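Local coordinates for protein Cog5 (Kluyveromyces lactis, PDB 4U6U) that probably helps tether vesicles at the Golgi, as a subunit of the conserved oligomeric Golgi complex that pairs with Cog7, at residues L107-N121 with D145-K157. The protein carries 7 engineered substitutions. Numbering follows the deposited sequence.
Sequences LRYLSTNLTRDCLNN and DLFDTIDKVLSSK
Ser111 and Thr115 of helix 92-118 face Thr149 and Val153 of helix 143-167 in a near-parallel helix pair of the all-helical Cog5 C-terminal region; the short axes cross at -30°, 9.8 Å apart. A small serine and the short beta-branched threonines and valine suit a seam where the CA atoms of Thr115 and Val153 lie 5.8 Å apart, and Thr115 CG2 rests on Val153 CG2 and on Thr149 CG2. The threonine hydroxyls are satisfied within their own helices, Thr115 OG1 by Ser111 O and Thr149 OG1 by Asp145 O, which leaves their methyls to pack. On one flank Leu114, its CG anti to the backbone N (chi1 174°), brings CD2 to Leu146 CD1 at 4.0 Å and to Ile150 CD1.

Near the C-terminal end of helix 92-118, Lys157, a long chain bent at chi3 and chi4, reaches past Leu119, and its ammonium serves two oxygens: NZ donates to Cys118 O from above the carbonyl plane (3.0 Å) and to Asn121 OD1 nearly end-on (3.0 Å). A methionine in its place would probably leave both without this shared donor. Helix 128-141 packs against Leu107, Leu114 and Leu146, and helix 175-192 meets Lys157 through Asn185, Ser188 and Ile189.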
ATOM      1  N   LEU B 107      -2.706  -1.688  -7.903  1.00104.65           N
ATOM      2  CA  LEU B 107      -1.318  -1.697  -7.454  1.00106.52           C
ATOM      3  C   LEU B 107      -0.362  -1.626  -8.642  1.00113.83           C
ATOM      4  O   LEU B 107       0.601  -0.844  -8.662  1.00105.41           O
ATOM      5  CB  LEU B 107      -1.032  -2.969  -6.649  1.00100.63           C
ATOM      6  CG  LEU B 107      -1.074  -2.989  -5.124  1.00107.56           C
ATOM      7  CD1 LEU B 107      -0.108  -1.981  -4.568  1.00109.80           C
ATOM      8  CD2 LEU B 107      -2.466  -2.707  -4.614  1.00115.69           C
ATOM      9  N   ARG B 108      -0.658  -2.453  -9.638  1.00120.22           N
ATOM     10  CA  ARG B 108       0.121  -2.497 -10.856  1.00116.76           C
ATOM     11  C   ARG B 108       0.074  -1.084 -11.428  1.00120.22           C
ATOM     12  O   ARG B 108       1.114  -0.478 -11.667  1.00112.43           O
ATOM     13  CB  ARG B 108      -0.459  -3.532 -11.831  1.00111.52           C
ATOM     14  CG  ARG B 108       0.480  -4.053 -12.916  1.00109.85           C
ATOM     15  CD  ARG B 108      -0.258  -4.982 -13.891  1.00111.18           C
ATOM     16  NE  ARG B 108      -1.184  -5.898 -13.226  1.00115.16           N
ATOM     17  CZ  ARG B 108      -2.511  -5.864 -13.372  1.00118.14           C
ATOM     18  NH1 ARG B 108      -3.077  -4.946 -14.154  1.00121.46           N
ATOM     19  NH2 ARG B 108      -3.281  -6.735 -12.722  1.00112.86           N
ATOM     20  N   TYR B 109      -1.136  -0.537 -11.562  1.00126.56           N
ATOM     21  CA  TYR B 109      -1.306   0.795 -12.126  1.00126.79           C
ATOM     22  C   TYR B 109      -0.477   1.852 -11.406  1.00123.94           C
ATOM     23  O   TYR B 109       0.137   2.705 -12.051  1.00129.33           O
ATOM     24  CB  TYR B 109      -2.768   1.236 -12.094  1.00131.20           C
ATOM     25  CG  TYR B 109      -2.920   2.657 -12.597  1.00136.40           C
ATOM     26  CD1 TYR B 109      -2.936   2.922 -13.956  1.00145.04           C
ATOM     27  CD2 TYR B 109      -2.990   3.738 -11.715  1.00132.13           C
ATOM     28  CE1 TYR B 109      -3.053   4.216 -14.431  1.00154.31           C
ATOM     29  CE2 TYR B 109      -3.101   5.038 -12.182  1.00135.98           C
ATOM     30  CZ  TYR B 109      -3.134   5.271 -13.546  1.00152.47           C
ATOM     31  OH  TYR B 109      -3.245   6.553 -14.043  1.00159.65           O
ATOM     32  N   LEU B 110      -0.462   1.801 -10.076  1.00109.24           N
ATOM     33  CA  LEU B 110       0.202   2.844  -9.302  1.00105.44           C
ATOM     34  C   LEU B 110       1.713   2.728  -9.378  1.00119.13           C
ATOM     35  O   LEU B 110       2.399   3.719  -9.629  1.00121.71           O
ATOM     36  CB  LEU B 110      -0.229   2.819  -7.841  1.00100.42           C
ATOM     37  CG  LEU B 110      -1.660   3.259  -7.515  1.00109.26           C
ATOM     38  CD1 LEU B 110      -1.918   3.168  -6.007  1.00110.78           C
ATOM     39  CD2 LEU B 110      -1.946   4.658  -8.045  1.00108.75           C
ATOM     40  N   SER B 111       2.227   1.524  -9.141  1.00124.10           N
ATOM     41  CA  SER B 111       3.670   1.304  -9.073  1.00120.61           C
ATOM     42  C   SER B 111       4.345   1.522 -10.425  1.00116.43           C
ATOM     43  O   SER B 111       5.442   2.074 -10.493  1.00123.89           O
ATOM     44  CB  SER B 111       3.977  -0.102  -8.559  1.00121.89           C
ATOM     45  OG  SER B 111       3.481  -1.094  -9.437  1.00135.09           O
ATOM     46  N   THR B 112       3.696   1.099 -11.504  1.00107.31           N
ATOM     47  CA  THR B 112       4.284   1.294 -12.820  1.00106.79           C
ATOM     48  C   THR B 112       4.191   2.763 -13.219  1.00105.05           C
ATOM     49  O   THR B 112       5.046   3.265 -13.928  1.00108.20           O
ATOM     50  CB  THR B 112       3.623   0.416 -13.911  1.00106.18           C
ATOM     51  OG1 THR B 112       2.307   0.892 -14.183  1.00115.24           O
ATOM     52  CG2 THR B 112       3.577  -1.064 -13.495  1.00 92.21           C
ATOM     53  N   ASN B 113       3.155   3.461 -12.777  1.00112.57           N
ATOM     54  CA  ASN B 113       3.064   4.887 -13.086  1.00125.08           C
ATOM     55  C   ASN B 113       4.045   5.720 -12.254  1.00127.59           C
ATOM     56  O   ASN B 113       4.529   6.755 -12.702  1.00129.51           O
ATOM     57  CB  ASN B 113       1.633   5.396 -12.889  1.00126.03           C
ATOM     58  CG  ASN B 113       1.027   5.935 -14.172  1.00131.43           C
ATOM     59  OD1 ASN B 113       1.170   7.119 -14.489  1.00139.48           O
ATOM     60  ND2 ASN B 113       0.348   5.068 -14.919  1.00125.64           N
ATOM     61  N   LEU B 114       4.315   5.277 -11.032  1.00121.24           N
ATOM     62  CA  LEU B 114       5.264   5.961 -10.163  1.00110.90           C
ATOM     63  C   LEU B 114       6.705   5.680 -10.598  1.00116.89           C
ATOM     64  O   LEU B 114       7.558   6.573 -10.590  1.00115.57           O
ATOM     65  CB  LEU B 114       5.059   5.549  -8.704  1.00101.26           C
ATOM     66  CG  LEU B 114       6.078   6.087  -7.699  1.00100.53           C
ATOM     67  CD1 LEU B 114       6.030   7.608  -7.649  1.00 97.03           C
ATOM     68  CD2 LEU B 114       5.853   5.493  -6.313  1.00101.56           C
ATOM     69  N   THR B 115       6.990   4.425 -10.942  1.00120.84           N
ATOM     70  CA  THR B 115       8.337   4.069 -11.372  1.00129.95           C
ATOM     71  C   THR B 115       8.698   4.877 -12.624  1.00129.12           C
ATOM     72  O   THR B 115       9.736   5.535 -12.675  1.00122.78           O
ATOM     73  CB  THR B 115       8.487   2.525 -11.664  1.00127.22           C
ATOM     74  OG1 THR B 115       7.375   2.046 -12.430  1.00133.72           O
ATOM     75  CG2 THR B 115       8.557   1.713 -10.384  1.00115.97           C
ATOM     76  N   ARG B 116       7.791   4.866 -13.595  1.00128.56           N
ATOM     77  CA  ARG B 116       7.952   5.579 -14.857  1.00113.81           C
ATOM     78  C   ARG B 116       8.117   7.070 -14.655  1.00113.48           C
ATOM     79  O   ARG B 116       8.929   7.708 -15.328  1.00117.33           O
ATOM     80  CB  ARG B 116       6.775   5.248 -15.773  1.00108.80           C
ATOM     81  CG  ARG B 116       6.796   5.874 -17.139  1.00122.59           C
ATOM     82  CD  ARG B 116       5.779   5.155 -17.992  1.00134.95           C
ATOM     83  NE  ARG B 116       4.406   5.398 -17.575  1.00156.24           N
ATOM     84  CZ  ARG B 116       3.452   4.472 -17.637  1.00166.17           C
ATOM     85  NH1 ARG B 116       3.741   3.250 -18.082  1.00161.93           N
ATOM     86  NH2 ARG B 116       2.216   4.757 -17.237  1.00169.09           N
ATOM     87  N   ASP B 117       7.360   7.626 -13.717  1.00119.43           N
ATOM     88  CA  ASP B 117       7.419   9.058 -13.474  1.00127.02           C
ATOM     89  C   ASP B 117       8.701   9.429 -12.706  1.00128.52           C
ATOM     90  O   ASP B 117       9.094  10.583 -12.660  1.00138.42           O
ATOM     91  CB  ASP B 117       6.160   9.523 -12.731  1.00124.25           C
ATOM     92  CG  ASP B 117       4.961   9.702 -13.668  1.00138.03           C
ATOM     93  OD1 ASP B 117       5.083   9.398 -14.880  1.00139.27           O
ATOM     94  OD2 ASP B 117       3.887  10.138 -13.191  1.00147.16           O
ATOM     95  N   CYS B 118       9.374   8.449 -12.124  1.00130.86           N
ATOM     96  CA  CYS B 118      10.594   8.744 -11.378  1.00131.34           C
ATOM     97  C   CYS B 118      11.866   8.577 -12.210  1.00133.68           C
ATOM     98  O   CYS B 118      12.854   9.282 -12.012  1.00129.08           O
ATOM     99  CB  CYS B 118      10.689   7.853 -10.150  1.00127.51           C
ATOM    100  SG  CYS B 118       9.768   8.450  -8.768  1.00129.73           S
ATOM    101  N   LEU B 119      11.838   7.634 -13.141  1.00133.04           N
ATOM    102  CA  LEU B 119      13.014   7.333 -13.947  1.00130.35           C
ATOM    103  C   LEU B 119      13.145   8.323 -15.098  1.00141.09           C
ATOM    104  O   LEU B 119      14.119   8.271 -15.858  1.00133.21           O
ATOM    105  CB  LEU B 119      12.959   5.896 -14.485  1.00114.66           C
ATOM    106  CG  LEU B 119      12.820   4.759 -13.464  1.00109.09           C
ATOM    107  CD1 LEU B 119      12.716   3.423 -14.183  1.00113.18           C
ATOM    108  CD2 LEU B 119      13.921   4.733 -12.395  1.00 96.25           C
ATOM    109  N   ASN B 120      12.166   9.217 -15.233  1.00156.99           N
ATOM    110  CA  ASN B 120      12.217  10.204 -16.303  1.00172.98           C
ATOM    111  C   ASN B 120      13.048  11.437 -15.936  1.00179.89           C
ATOM    112  O   ASN B 120      13.253  12.319 -16.773  1.00193.44           O
ATOM    113  CB  ASN B 120      10.799  10.627 -16.701  1.00178.31           C
ATOM    114  CG  ASN B 120      10.772  11.454 -17.981  1.00184.47           C
ATOM    115  OD1 ASN B 120       9.996  12.395 -18.117  1.00188.70           O
ATOM    116  ND2 ASN B 120      11.627  11.096 -18.929  1.00185.02           N
ATOM    117  N   ASN B 121      13.535  11.496 -14.695  1.00169.27           N
ATOM    118  CA  ASN B 121      14.346  12.624 -14.203  1.00154.75           C
ATOM    119  C   ASN B 121      13.751  14.013 -14.409  1.00151.91           C
ATOM    120  O   ASN B 121      13.961  14.893 -13.576  1.00143.40           O
ATOM    121  CB  ASN B 121      15.740  12.609 -14.849  1.00152.37           C
ATOM    122  CG  ASN B 121      16.727  11.700 -14.127  1.00154.57           C
ATOM    123  OD1 ASN B 121      16.372  10.978 -13.192  1.00150.22           O
ATOM    124  ND2 ASN B 121      17.987  11.745 -14.557  1.00159.99           N
ATOM    125  N   ASP B 145       4.322  -2.364  -0.915  1.00121.13           N
ATOM    126  CA  ASP B 145       4.422  -2.223  -2.357  1.00110.93           C
ATOM    127  C   ASP B 145       5.067  -0.896  -2.737  1.00111.14           C
ATOM    128  O   ASP B 145       5.740  -0.800  -3.760  1.00120.85           O
ATOM    129  CB  ASP B 145       3.039  -2.360  -2.989  1.00112.12           C
ATOM    130  CG  ASP B 145       2.641  -3.810  -3.205  1.00114.28           C
ATOM    131  OD1 ASP B 145       3.239  -4.455  -4.090  1.00116.38           O
ATOM    132  OD2 ASP B 145       1.744  -4.306  -2.484  1.00112.04           O
ATOM    133  N   LEU B 146       4.852   0.132  -1.924  1.00112.18           N
ATOM    134  CA  LEU B 146       5.531   1.400  -2.143  1.00111.79           C
ATOM    135  C   LEU B 146       7.038   1.214  -2.031  1.00123.03           C
ATOM    136  O   LEU B 146       7.811   1.796  -2.796  1.00128.38           O
ATOM    137  CB  LEU B 146       5.070   2.459  -1.148  1.00 99.31           C
ATOM    138  CG  LEU B 146       5.915   3.732  -1.212  1.00 97.15           C
ATOM    139  CD1 LEU B 146       5.555   4.527  -2.462  1.00100.07           C
ATOM    140  CD2 LEU B 146       5.722   4.587   0.024  1.00119.55           C
ATOM    141  N   PHE B 147       7.454   0.376  -1.089  1.00120.40           N
ATOM    142  CA  PHE B 147       8.874   0.142  -0.868  1.00127.36           C
ATOM    143  C   PHE B 147       9.481  -0.725  -1.973  1.00132.89           C
ATOM    144  O   PHE B 147      10.533  -0.398  -2.524  1.00125.70           O
ATOM    145  CB  PHE B 147       9.079  -0.512   0.495  1.00125.43           C
ATOM    146  CG  PHE B 147       8.558   0.307   1.641  1.00125.71           C
ATOM    147  CD1 PHE B 147       8.410   1.682   1.520  1.00125.49           C
ATOM    148  CD2 PHE B 147       8.205  -0.298   2.837  1.00125.98           C
ATOM    149  CE1 PHE B 147       7.929   2.440   2.573  1.00121.79           C
ATOM    150  CE2 PHE B 147       7.721   0.456   3.899  1.00125.04           C
ATOM    151  CZ  PHE B 147       7.585   1.827   3.764  1.00122.08           C
ATOM    152  N   ASP B 148       8.782  -1.804  -2.315  1.00142.82           N
ATOM    153  CA  ASP B 148       9.174  -2.698  -3.399  1.00145.27           C
ATOM    154  C   ASP B 148       9.119  -1.984  -4.728  1.00138.02           C
ATOM    155  O   ASP B 148       9.577  -2.506  -5.735  1.00147.75           O
ATOM    156  CB  ASP B 148       8.286  -3.933  -3.420  1.00163.50           C
ATOM    157  CG  ASP B 148       8.557  -4.852  -2.239  1.00181.65           C
ATOM    158  OD1 ASP B 148       9.330  -4.443  -1.340  1.00184.10           O
ATOM    159  OD2 ASP B 148       7.988  -5.967  -2.195  1.00187.60           O
ATOM    160  N   THR B 149       8.506  -0.808  -4.731  1.00120.84           N
ATOM    161  CA  THR B 149       8.513   0.048  -5.901  1.00111.06           C
ATOM    162  C   THR B 149       9.700   0.990  -5.796  1.00118.40           C
ATOM    163  O   THR B 149      10.447   1.158  -6.760  1.00128.34           O
ATOM    164  CB  THR B 149       7.204   0.849  -6.052  1.00108.68           C
ATOM    165  OG1 THR B 149       6.162  -0.028  -6.490  1.00104.26           O
ATOM    166  CG2 THR B 149       7.349   1.947  -7.091  1.00103.73           C
ATOM    167  N   ILE B 150       9.896   1.588  -4.623  1.00110.92           N
ATOM    168  CA  ILE B 150      11.052   2.461  -4.430  1.00112.00           C
ATOM    169  C   ILE B 150      12.317   1.624  -4.560  1.00107.32           C
ATOM    170  O   ILE B 150      13.286   2.061  -5.184  1.00100.43           O
ATOM    171  CB  ILE B 150      11.010   3.216  -3.069  1.00111.29           C
ATOM    172  CG1 ILE B 150      10.515   4.656  -3.266  1.00112.59           C
ATOM    173  CG2 ILE B 150      12.390   3.343  -2.467  1.00102.38           C
ATOM    174  CD1 ILE B 150       9.315   4.803  -4.184  1.00108.51           C
ATOM    175  N   ASP B 151      12.287   0.411  -4.008  1.00100.85           N
ATOM    176  CA  ASP B 151      13.365  -0.548  -4.222  1.00 95.21           C
ATOM    177  C   ASP B 151      13.728  -0.630  -5.689  1.00102.68           C
ATOM    178  O   ASP B 151      14.883  -0.418  -6.074  1.00102.48           O
ATOM    179  CB  ASP B 151      12.976  -1.937  -3.724  1.00 90.35           C
ATOM    180  CG  ASP B 151      13.386  -2.183  -2.294  1.00102.62           C
ATOM    181  OD1 ASP B 151      14.198  -1.391  -1.768  1.00109.72           O
ATOM    182  OD2 ASP B 151      12.923  -3.191  -1.714  1.00103.44           O
ATOM    183  N   LYS B 152      12.717  -0.943  -6.495  1.00107.86           N
ATOM    184  CA  LYS B 152      12.904  -1.166  -7.918  1.00108.03           C
ATOM    185  C   LYS B 152      13.405   0.082  -8.633  1.00 98.99           C
ATOM    186  O   LYS B 152      14.280  -0.012  -9.488  1.00105.25           O
ATOM    187  CB  LYS B 152      11.598  -1.680  -8.557  1.00114.26           C
ATOM    188  CG  LYS B 152      11.369  -3.187  -8.328  1.00115.83           C
ATOM    189  CD  LYS B 152      10.068  -3.704  -8.926  1.00113.96           C
ATOM    190  CE  LYS B 152       9.843  -5.169  -8.562  1.00113.49           C
ATOM    191  NZ  LYS B 152       8.431  -5.578  -8.794  1.00122.06           N
ATOM    192  N   VAL B 153      12.879   1.244  -8.266  1.00101.10           N
ATOM    193  CA  VAL B 153      13.324   2.507  -8.858  1.00106.82           C
ATOM    194  C   VAL B 153      14.780   2.810  -8.537  1.00109.68           C
ATOM    195  O   VAL B 153      15.573   3.127  -9.430  1.00104.89           O
ATOM    196  CB  VAL B 153      12.468   3.702  -8.382  1.00102.65           C
ATOM    197  CG1 VAL B 153      13.197   5.005  -8.634  1.00 93.02           C
ATOM    198  CG2 VAL B 153      11.130   3.706  -9.076  1.00107.00           C
ATOM    199  N   LEU B 154      15.124   2.710  -7.257  1.00110.30           N
ATOM    200  CA  LEU B 154      16.476   2.992  -6.810  1.00105.65           C
ATOM    201  C   LEU B 154      17.460   2.078  -7.532  1.00112.02           C
ATOM    202  O   LEU B 154      18.462   2.535  -8.091  1.00109.08           O
ATOM    203  CB  LEU B 154      16.583   2.811  -5.294  1.00 93.55           C
ATOM    204  CG  LEU B 154      17.943   3.095  -4.654  1.00 97.40           C
ATOM    205  CD1 LEU B 154      18.369   4.518  -4.903  1.00102.54           C
ATOM    206  CD2 LEU B 154      17.918   2.812  -3.166  1.00103.45           C
ATOM    207  N   SER B 155      17.143   0.787  -7.536  1.00113.50           N
ATOM    208  CA  SER B 155      17.975  -0.217  -8.176  1.00105.70           C
ATOM    209  C   SER B 155      18.153   0.072  -9.675  1.00110.41           C
ATOM    210  O   SER B 155      19.155  -0.302 -10.282  1.00118.86           O
ATOM    211  CB  SER B 155      17.376  -1.603  -7.948  1.00103.71           C
ATOM    212  OG  SER B 155      18.336  -2.615  -8.192  1.00124.41           O
ATOM    213  N   SER B 156      17.182   0.751 -10.267  1.00105.90           N
ATOM    214  CA  SER B 156      17.231   1.050 -11.691  1.00 99.26           C
ATOM    215  C   SER B 156      18.183   2.204 -11.953  1.00105.88           C
ATOM    216  O   SER B 156      18.936   2.189 -12.927  1.00107.93           O
ATOM    217  CB  SER B 156      15.827   1.376 -12.223  1.00101.77           C
ATOM    218  OG  SER B 156      15.829   1.644 -13.616  1.00104.25           O
ATOM    219  N   LYS B 157      18.145   3.214 -11.092  1.00115.52           N
ATOM    220  CA  LYS B 157      19.028   4.356 -11.276  1.00115.47           C
ATOM    221  C   LYS B 157      20.493   3.955 -11.058  1.00110.68           C
ATOM    222  O   LYS B 157      21.354   4.327 -11.855  1.00107.06           O
ATOM    223  CB  LYS B 157      18.639   5.506 -10.341  1.00115.25           C
ATOM    224  CG  LYS B 157      17.318   6.183 -10.697  1.00125.49           C
ATOM    225  CD  LYS B 157      16.919   7.257  -9.666  1.00127.17           C
ATOM    226  CE  LYS B 157      16.583   8.611 -10.307  1.00121.41           C
ATOM    227  NZ  LYS B 157      15.728   8.506 -11.529  1.00114.69           N
TER